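Local structure of prenylcyclase (Actinoplanes teichomyceticus, 6IJ1) at residues A[129-134]-A[158-163]; A[151-156]-A[294-299]; A[193-198]-A[289-294]. The protein is of uncharacterised function but probably belongs to the terpenoid cyclase and prenyltransferase family of helical proteins that act on isoprenoid chains. One frame throughout, in Å; residues are numbered along the deposited sequence.

In the fold
Contacts 1 and 3 are buried, whereas contact 2 lies farther from the centre of the chain and is partly open to solvent. Contact 1 sets a loop on a helix with one bond between backbone and side chain; contact 2 sets turn against turn through backbone carbonyls and one indole; contact 3 is a beta bridge thick with aromatic rings. Contacts 2 and 3 share Val294, and the 289-294 run passes directly into 294-299. Side chains tie the three together: Thr131 in contact 1 bonds Trp194 in contact 3, Trp153 in contact 2 meets Trp194 edge-to-face, and the Tyr193 hydroxyl reaches the Glu298 carbonyl.

Contact 1 (A[129-134]-A[158-163]); sequences VSTYVP and VCVTAA
The hydroxyl OG1 of Thr161 has two partners: Val129 N donates to it at 2.9 Å in a nearly straight bond (175°), and OG1 is also bonded to the carbonyl of His157, four residues earlier, just ahead of the helix. With OG1 beside its own backbone N (chi1 -54°), the hydroxyl lies back along the helix, within range of both. Val160, one residue earlier, turns its two methyls to different neighbours. CG1 meets Val129 CG1 at 4.2 Å, the two valines crossing at about a right angle, while CG2 lies 3.3 Å from Thr131 OG1. The contact thus seats the loop between helices 112-121 and 134-141 on the short helix 158-164, in a predominantly helical fold; helix 173-182 closes over Val129 and Thr161 through Val176. Thr131 OG1 finds its polar partners outside the pair, in His157 ND1 and Trp194 NE1, so this buried hydroxyl is well satisfied although its neighbour here is a methyl. Within the loop, Ser130 OG bonds Tyr132 O at 2.7 Å, standing 50° out of the carbonyl plane, and Thr131 CG2 sits 3.5 Å above the plane of the Tyr132 ring, toward its rim.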
loop_
_atom_site.group_PDB
_atom_site.type_symbol
_atom_site.label_atom_id
_atom_site.label_comp_id
_atom_site.label_asym_id
_atom_site.label_seq_id
_atom_site.Cartn_x
_atom_site.Cartn_y
_atom_site.Cartn_z
ATOM N N VAL A 129 8.046 -10.341 6.354
ATOM C CA VAL A 129 7.649 -9.463 7.434
ATOM C C VAL A 129 6.178 -9.699 7.743
ATOM O O VAL A 129 5.349 -9.709 6.823
ATOM C CB VAL A 129 7.883 -7.997 7.049
ATOM C CG1 VAL A 129 7.518 -7.073 8.163
ATOM C CG2 VAL A 129 9.381 -7.763 6.666
ATOM N N SER A 130 5.866 -9.933 9.018
ATOM C CA SER A 130 4.472 -10.079 9.392
ATOM C C SER A 130 3.854 -8.721 9.676
ATOM O O SER A 130 4.521 -7.768 10.065
ATOM C CB SER A 130 4.296 -10.961 10.636
ATOM O OG SER A 130 4.968 -10.398 11.768
ATOM N N THR A 131 2.503 -8.663 9.599
ATOM C CA THR A 131 1.860 -7.403 9.943
ATOM C C THR A 131 1.889 -7.142 11.460
ATOM O O THR A 131 1.993 -5.981 11.908
ATOM C CB THR A 131 0.411 -7.454 9.422
ATOM O OG1 THR A 131 0.464 -7.588 8.005
ATOM C CG2 THR A 131 -0.343 -6.179 9.739
ATOM N N TYR A 132 1.704 -8.198 12.241
ATOM C CA TYR A 132 1.670 -8.111 13.685
ATOM C C TYR A 132 2.642 -9.131 14.279
ATOM O O TYR A 132 2.999 -10.125 13.651
ATOM C CB TYR A 132 0.237 -8.446 14.222
ATOM C CG TYR A 132 -0.842 -7.516 13.721
ATOM C CD1 TYR A 132 -1.057 -6.282 14.300
ATOM C CD2 TYR A 132 -1.672 -7.937 12.652
ATOM C CE1 TYR A 132 -2.071 -5.481 13.798
ATOM C CE2 TYR A 132 -2.697 -7.121 12.191
ATOM C CZ TYR A 132 -2.862 -5.917 12.784
ATOM O OH TYR A 132 -3.904 -5.169 12.236
ATOM N N VAL A 133 2.966 -8.909 15.572
ATOM C CA VAL A 133 3.740 -9.869 16.356
ATOM C C VAL A 133 2.883 -10.247 17.544
ATOM O O VAL A 133 2.176 -9.386 18.073
ATOM C CB VAL A 133 5.087 -9.293 16.847
ATOM C CG1 VAL A 133 5.999 -9.061 15.670
ATOM C CG2 VAL A 133 4.884 -8.026 17.573
ATOM N N PRO A 134 2.956 -11.491 18.003
ATOM C CA PRO A 134 2.043 -11.904 19.086
ATOM C C PRO A 134 2.261 -11.117 20.368
ATOM O O PRO A 134 1.294 -10.705 21.013
ATOM C CB PRO A 134 2.372 -13.390 19.266
ATOM C CG PRO A 134 2.978 -13.812 18.002
ATOM C CD PRO A 134 3.682 -12.616 17.422
ATOM N N VAL A 158 3.371 -11.171 2.171
ATOM C CA VAL A 158 4.194 -10.726 1.049
ATOM C C VAL A 158 3.899 -9.262 0.686
ATOM O O VAL A 158 4.804 -8.533 0.264
ATOM C CB VAL A 158 3.999 -11.666 -0.155
ATOM C CG1 VAL A 158 4.742 -11.152 -1.380
ATOM C CG2 VAL A 158 4.502 -13.059 0.168
ATOM N N CYS A 159 2.645 -8.795 0.830
ATOM C CA CYS A 159 2.348 -7.384 0.517
ATOM C C CYS A 159 3.026 -6.405 1.473
ATOM O O CYS A 159 3.530 -5.369 1.042
ATOM C CB CYS A 159 0.798 -7.183 0.546
ATOM S SG CYS A 159 -0.014 -7.937 2.034
ATOM N N VAL A 160 3.059 -6.744 2.766
ATOM C CA VAL A 160 3.749 -5.893 3.737
ATOM C C VAL A 160 5.239 -5.969 3.493
ATOM O O VAL A 160 5.936 -4.945 3.528
ATOM C CB VAL A 160 3.372 -6.369 5.147
ATOM C CG1 VAL A 160 4.170 -5.587 6.190
ATOM C CG2 VAL A 160 1.821 -6.202 5.349
ATOM N N THR A 161 5.742 -7.180 3.221
ATOM C CA THR A 161 7.176 -7.321 2.920
ATOM C C THR A 161 7.529 -6.500 1.700
ATOM O O THR A 161 8.565 -5.806 1.678
ATOM C CB THR A 161 7.500 -8.774 2.672
ATOM O OG1 THR A 161 7.057 -9.565 3.770
ATOM C CG2 THR A 161 9.014 -8.999 2.466
ATOM N N ALA A 162 6.681 -6.548 0.667
ATOM C CA ALA A 162 6.956 -5.789 -0.553
ATOM C C ALA A 162 7.075 -4.307 -0.277
ATOM O O ALA A 162 7.917 -3.644 -0.879
ATOM C CB ALA A 162 5.824 -6.055 -1.575
ATOM N N ALA A 163 6.249 -3.763 0.615
ATOM C CA ALA A 163 6.315 -2.342 0.957
ATOM C C ALA A 163 7.554 -2.034 1.772
ATOM O O ALA A 163 8.325 -1.121 1.405
ATOM C CB ALA A 163 5.050 -1.952 1.754
#

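Contact 2 (A[151-156]-A[294-299]); sequences DGWCGG and VLPWET
Trp153 and Pro296 form the tight half of this contact, running alongside each other in the same direction. Pro296 CA sits over one face of the indole, 3.5 Å from the centroid of the five-membered ring in a CH-pi contact, and Pro296 CG reaches Trp153 CE2 at 3.8 Å, toward the rim. At the ring edge, Trp153 NE1 donates to Val294 O at 2.7 Å; the acceptor lies almost in the indole plane, but the nitrogen stands 44° out of the carbonyl plane. Face and edge together fix the rotation of the indole, which also meets Trp150 and Trp194 edge-to-face. The architecture is turn against turn: the type I beta turn from Gly152 to Gly155 docks on the type I turn from Leu295 to Glu298. Pro296 O takes Trp153 N at 3.2 Å and, more weakly, Gly152 N at 2.8 Å with a bend to 120°. Having no side chain, Gly152 comes close enough for its CA to lie 3.4 Å from Glu298 O. Toward solvent the fit loosens: Thr299 offers only CG2, 4.1 Å from Gly152 CA, the Asp151 carboxylate leads away from the opposing turn, and the exposed Trp297 ring rests instead on Leu295 CB of its own turn.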
loop_
_atom_site.group_PDB
_atom_site.type_symbol
_atom_site.label_atom_id
_atom_site.label_comp_id
_atom_site.label_asym_id
_atom_site.label_seq_id
_atom_site.Cartn_x
_atom_site.Cartn_y
_atom_site.Cartn_z
ATOM N N ASP A 151 -2.630 -16.716 14.315
ATOM C CA ASP A 151 -1.417 -17.089 13.600
ATOM C C ASP A 151 -1.391 -16.608 12.142
ATOM O O ASP A 151 -0.297 -16.428 11.591
ATOM C CB ASP A 151 -1.211 -18.606 13.572
ATOM C CG ASP A 151 -0.832 -19.194 14.934
ATOM O OD1 ASP A 151 -0.694 -18.461 15.956
ATOM O OD2 ASP A 151 -0.701 -20.445 14.942
ATOM N N GLY A 152 -2.548 -16.471 11.472
ATOM C CA GLY A 152 -2.539 -15.903 10.123
ATOM C C GLY A 152 -1.990 -14.487 10.145
ATOM O O GLY A 152 -1.142 -14.118 9.315
ATOM N N TRP A 153 -2.475 -13.672 11.090
ATOM C CA TRP A 153 -2.115 -12.266 11.206
ATOM C C TRP A 153 -0.674 -12.071 11.641
ATOM O O TRP A 153 -0.111 -10.985 11.410
ATOM C CB TRP A 153 -3.070 -11.546 12.174
ATOM C CG TRP A 153 -4.399 -11.240 11.569
ATOM C CD1 TRP A 153 -4.927 -11.782 10.438
ATOM C CD2 TRP A 153 -5.324 -10.313 12.067
ATOM N NE1 TRP A 153 -6.186 -11.209 10.204
ATOM C CE2 TRP A 153 -6.440 -10.311 11.179
ATOM C CE3 TRP A 153 -5.315 -9.436 13.150
ATOM C CZ2 TRP A 153 -7.538 -9.468 11.364
ATOM C CZ3 TRP A 153 -6.425 -8.589 13.336
ATOM C CH2 TRP A 153 -7.516 -8.634 12.442
ATOM N N CYS A 154 -0.064 -13.092 12.240
ATOM C CA CYS A 154 1.314 -12.984 12.710
ATOM C C CYS A 154 2.273 -13.733 11.828
ATOM O O CYS A 154 3.472 -13.772 12.152
ATOM C CB CYS A 154 1.400 -13.490 14.163
ATOM S SG CYS A 154 0.456 -12.464 15.273
ATOM N N GLY A 155 1.807 -14.267 10.665
ATOM C CA GLY A 155 2.665 -14.893 9.688
ATOM C C GLY A 155 3.246 -13.876 8.730
ATOM O O GLY A 155 2.829 -12.715 8.734
ATOM N N GLY A 156 4.197 -14.343 7.937
ATOM C CA GLY A 156 4.822 -13.471 6.943
ATOM C C GLY A 156 3.814 -13.092 5.871
ATOM O O GLY A 156 3.117 -13.939 5.321
ATOM N N VAL A 294 -8.513 -10.546 6.140
ATOM C CA VAL A 294 -8.349 -11.984 6.315
ATOM C C VAL A 294 -8.675 -12.363 7.751
ATOM O O VAL A 294 -8.384 -11.641 8.707
ATOM C CB VAL A 294 -6.891 -12.373 6.002
ATOM C CG1 VAL A 294 -6.716 -13.932 5.974
ATOM C CG2 VAL A 294 -6.478 -11.857 4.609
ATOM N N LEU A 295 -9.269 -13.540 7.901
ATOM C CA LEU A 295 -9.583 -13.955 9.255
ATOM C C LEU A 295 -8.284 -14.234 10.001
ATOM O O LEU A 295 -7.350 -14.740 9.406
ATOM C CB LEU A 295 -10.476 -15.201 9.253
ATOM C CG LEU A 295 -11.906 -14.866 8.737
ATOM C CD1 LEU A 295 -12.550 -16.163 8.276
ATOM C CD2 LEU A 295 -12.717 -14.057 9.722
ATOM N N PRO A 296 -8.247 -13.969 11.308
ATOM C CA PRO A 296 -6.970 -14.026 12.061
ATOM C C PRO A 296 -6.251 -15.360 12.013
ATOM O O PRO A 296 -5.006 -15.392 12.097
ATOM C CB PRO A 296 -7.401 -13.701 13.488
ATOM C CG PRO A 296 -8.556 -12.734 13.270
ATOM C CD PRO A 296 -9.265 -13.205 12.035
ATOM N N TRP A 297 -6.979 -16.465 11.872
ATOM C CA TRP A 297 -6.384 -17.783 11.856
ATOM C C TRP A 297 -6.152 -18.276 10.461
ATOM O O TRP A 297 -5.627 -19.380 10.271
ATOM C CB TRP A 297 -7.343 -18.744 12.621
ATOM C CG TRP A 297 -8.801 -18.691 12.113
ATOM C CD1 TRP A 297 -9.356 -19.476 11.156
ATOM C CD2 TRP A 297 -9.814 -17.794 12.532
ATOM N NE1 TRP A 297 -10.705 -19.116 10.939
ATOM C CE2 TRP A 297 -10.980 -18.075 11.773
ATOM C CE3 TRP A 297 -9.855 -16.743 13.441
ATOM C CZ2 TRP A 297 -12.177 -17.351 11.934
ATOM C CZ3 TRP A 297 -11.058 -16.027 13.600
ATOM C CH2 TRP A 297 -12.193 -16.354 12.840
ATOM N N GLU A 298 -6.491 -17.464 9.442
ATOM C CA GLU A 298 -6.399 -17.918 8.073
ATOM C C GLU A 298 -5.033 -17.582 7.485
ATOM O O GLU A 298 -4.602 -16.420 7.528
ATOM C CB GLU A 298 -7.501 -17.264 7.248
ATOM C CG GLU A 298 -7.412 -17.539 5.819
ATOM C CD GLU A 298 -7.660 -18.991 5.438
ATOM O OE1 GLU A 298 -8.832 -19.460 5.567
ATOM O OE2 GLU A 298 -6.726 -19.659 5.011
ATOM N N THR A 299 -4.327 -18.607 6.990
ATOM C CA THR A 299 -3.035 -18.409 6.342
ATOM C C THR A 299 -3.101 -18.438 4.835
ATOM O O THR A 299 -2.112 -18.121 4.166
ATOM C CB THR A 299 -2.011 -19.462 6.790
ATOM O OG1 THR A 299 -2.420 -20.746 6.307
ATOM C CG2 THR A 299 -1.989 -19.519 8.287
#

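Contact 3 (A[193-198]-A[289-294]); sequences YWWIDP and ARLRMV
A single antiparallel beta bridge, Trp195 opposite Leu291, carries the loop 193-198 alongside the edge strand 291-292 of a small three-stranded mixed sheet. The pair is non-hydrogen-bonded; its neighbours supply the bonds, Arg292 N to Trp194 O at 2.8 Å and Ile196 N to Arg290 O at 3.2 Å. The three successive aromatic side chains meet different residues along 289-294. Trp195 lays one face over Leu291 CB, with Ala289 O near the plane at its edge. Trp194 presents its CE3 edge to Arg292 O, and the bent Met293 chain brings SD obliquely to its six-membered ring, a Met-aromatic contact. Tyr193 turns a face to Val294 CG2, 3.9 Å from the ring centroid and 17° off the normal, while Val294 CG1 lies 3.3 Å from Tyr193 OH, a hydroxyl that is bonded to Glu298 O; a bound imidazole, probably from the crystallisation liquor, lies about 4 Å from the tyrosine side chain.

Arg292 leaves the backbone with CG between N and the carbonyl carbon (chi1 58°) and then runs extended, which brings NE to Tyr193 O at 2.9 Å in a bond of 169° lying near the guanidinium plane. Trp195 O sits over a face of the same group, 3.4 Å above its plane, and NH2 bonds Ala192 O and forms a salt bridge with Asp302. At the other end a water links the two segments, accepting from Asp197 N and donating to Asp197 OD2 and, at 2.8 Å, to Arg290 O.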
loop_
_atom_site.group_PDB
_atom_site.type_symbol
_atom_site.label_atom_id
_atom_site.label_comp_id
_atom_site.label_asym_id
_atom_site.label_seq_id
_atom_site.Cartn_x
_atom_site.Cartn_y
_atom_site.Cartn_z
ATOM N N TYR A 193 -1.451 -10.665 0.938
ATOM C CA TYR A 193 -2.291 -11.196 1.998
ATOM C C TYR A 193 -3.536 -10.355 2.174
ATOM O O TYR A 193 -4.656 -10.892 2.105
ATOM C CB TYR A 193 -1.484 -11.236 3.300
ATOM C CG TYR A 193 -2.188 -11.931 4.469
ATOM C CD1 TYR A 193 -2.255 -13.350 4.546
ATOM C CD2 TYR A 193 -2.758 -11.172 5.511
ATOM C CE1 TYR A 193 -2.861 -13.950 5.673
ATOM C CE2 TYR A 193 -3.344 -11.795 6.638
ATOM C CZ TYR A 193 -3.386 -13.188 6.673
ATOM O OH TYR A 193 -3.981 -13.737 7.796
ATOM N N TRP A 194 -3.384 -9.042 2.332
ATOM C CA TRP A 194 -4.495 -8.169 2.662
ATOM C C TRP A 194 -5.250 -7.630 1.454
ATOM O O TRP A 194 -6.169 -6.832 1.668
ATOM C CB TRP A 194 -4.028 -6.963 3.515
ATOM C CG TRP A 194 -3.363 -7.362 4.827
ATOM C CD1 TRP A 194 -2.050 -7.301 5.122
ATOM C CD2 TRP A 194 -4.035 -7.810 6.016
ATOM N NE1 TRP A 194 -1.831 -7.702 6.440
ATOM C CE2 TRP A 194 -3.048 -8.028 6.995
ATOM C CE3 TRP A 194 -5.373 -8.040 6.331
ATOM C CZ2 TRP A 194 -3.337 -8.465 8.273
ATOM C CZ3 TRP A 194 -5.676 -8.480 7.617
ATOM C CH2 TRP A 194 -4.663 -8.701 8.562
ATOM N N TRP A 195 -4.827 -7.928 0.233
ATOM C CA TRP A 195 -5.393 -7.243 -0.933
ATOM C C TRP A 195 -5.897 -8.263 -1.926
ATOM O O TRP A 195 -5.279 -9.300 -2.151
ATOM C CB TRP A 195 -4.344 -6.332 -1.623
ATOM C CG TRP A 195 -3.863 -5.307 -0.647
ATOM C CD1 TRP A 195 -2.748 -5.397 0.172
ATOM C CD2 TRP A 195 -4.443 -4.005 -0.386
ATOM N NE1 TRP A 195 -2.637 -4.246 0.946
ATOM C CE2 TRP A 195 -3.654 -3.372 0.610
ATOM C CE3 TRP A 195 -5.574 -3.320 -0.876
ATOM C CZ2 TRP A 195 -3.975 -2.115 1.128
ATOM C CZ3 TRP A 195 -5.869 -2.062 -0.372
ATOM C CH2 TRP A 195 -5.086 -1.456 0.613
ATOM N N ILE A 196 -7.053 -7.940 -2.534
ATOM C CA ILE A 196 -7.637 -8.767 -3.587
ATOM C C ILE A 196 -6.769 -8.770 -4.850
ATOM O O ILE A 196 -6.698 -9.777 -5.548
ATOM C CB ILE A 196 -9.044 -8.202 -3.890
ATOM C CG1 ILE A 196 -9.960 -8.529 -2.710
ATOM C CG2 ILE A 196 -9.555 -8.735 -5.210
ATOM C CD1 ILE A 196 -10.263 -10.014 -2.579
ATOM N N ASP A 197 -6.129 -7.656 -5.154
ATOM C CA ASP A 197 -5.429 -7.459 -6.414
ATOM C C ASP A 197 -3.942 -7.747 -6.224
ATOM O O ASP A 197 -3.283 -6.984 -5.524
ATOM C CB ASP A 197 -5.616 -6.024 -6.907
ATOM C CG ASP A 197 -7.084 -5.671 -7.117
ATOM O OD1 ASP A 197 -7.801 -6.416 -7.834
ATOM O OD2 ASP A 197 -7.531 -4.634 -6.577
ATOM N N PRO A 198 -3.382 -8.775 -6.859
ATOM C CA PRO A 198 -1.931 -9.001 -6.764
ATOM C C PRO A 198 -1.141 -7.903 -7.431
ATOM O O PRO A 198 0.085 -7.826 -7.196
ATOM C CB PRO A 198 -1.742 -10.341 -7.477
ATOM C CG PRO A 198 -2.883 -10.411 -8.463
ATOM C CD PRO A 198 -4.056 -9.789 -7.669
ATOM N N ALA A 289 -9.761 0.302 -3.882
ATOM C CA ALA A 289 -8.641 -0.245 -3.115
ATOM C C ALA A 289 -9.217 -1.334 -2.204
ATOM O O ALA A 289 -9.516 -1.116 -1.030
ATOM C CB ALA A 289 -7.934 0.883 -2.344
ATOM N N ARG A 290 -9.403 -2.517 -2.786
ATOM C CA ARG A 290 -10.227 -3.559 -2.167
ATOM C C ARG A 290 -9.351 -4.392 -1.244
ATOM O O ARG A 290 -8.486 -5.152 -1.702
ATOM C CB ARG A 290 -10.901 -4.442 -3.234
ATOM C CG ARG A 290 -11.791 -3.638 -4.227
ATOM C CD ARG A 290 -12.819 -2.698 -3.511
ATOM N NE ARG A 290 -14.010 -3.389 -3.041
ATOM C CZ ARG A 290 -15.107 -3.623 -3.809
ATOM N NH1 ARG A 290 -15.128 -3.332 -5.047
ATOM N NH2 ARG A 290 -16.122 -4.263 -3.329
ATOM N N LEU A 291 -9.570 -4.198 0.041
ATOM C CA LEU A 291 -8.765 -4.771 1.117
ATOM C C LEU A 291 -9.542 -5.952 1.664
ATOM O O LEU A 291 -10.703 -5.798 2.055
ATOM C CB LEU A 291 -8.562 -3.689 2.187
ATOM C CG LEU A 291 -7.554 -3.782 3.317
ATOM C CD1 LEU A 291 -7.712 -2.482 4.080
ATOM C CD2 LEU A 291 -8.000 -4.949 4.159
ATOM N N ARG A 292 -8.925 -7.120 1.727
ATOM C CA ARG A 292 -9.620 -8.257 2.341
ATOM C C ARG A 292 -9.131 -8.413 3.773
ATOM O O ARG A 292 -7.920 -8.605 4.009
ATOM C CB ARG A 292 -9.450 -9.526 1.525
ATOM C CG ARG A 292 -8.023 -9.979 1.281
ATOM C CD ARG A 292 -7.983 -11.177 0.325
ATOM N NE ARG A 292 -6.626 -11.653 0.118
ATOM C CZ ARG A 292 -6.280 -12.524 -0.813
ATOM N NH1 ARG A 292 -7.219 -13.100 -1.607
ATOM N NH2 ARG A 292 -5.007 -12.860 -0.993
ATOM N N MET A 293 -10.057 -8.278 4.716
ATOM C CA MET A 293 -9.718 -8.444 6.134
ATOM C C MET A 293 -9.672 -9.945 6.436
ATOM O O MET A 293 -10.654 -10.569 6.876
ATOM C CB MET A 293 -10.730 -7.707 7.023
ATOM C CG MET A 293 -10.571 -6.218 7.084
ATOM S SD MET A 293 -8.925 -5.778 7.699
ATOM C CE MET A 293 -8.943 -6.653 9.241
ATOM N N VAL A 294 -8.513 -10.546 6.140
ATOM C CA VAL A 294 -8.349 -11.984 6.315
ATOM C C VAL A 294 -8.675 -12.363 7.751
ATOM O O VAL A 294 -8.384 -11.641 8.707
ATOM C CB VAL A 294 -6.891 -12.373 6.002
ATOM C CG1 VAL A 294 -6.716 -13.932 5.974
ATOM C CG2 VAL A 294 -6.478 -11.857 4.609
HETATM O O HOH W 1 -6.827 -5.053 -3.941
#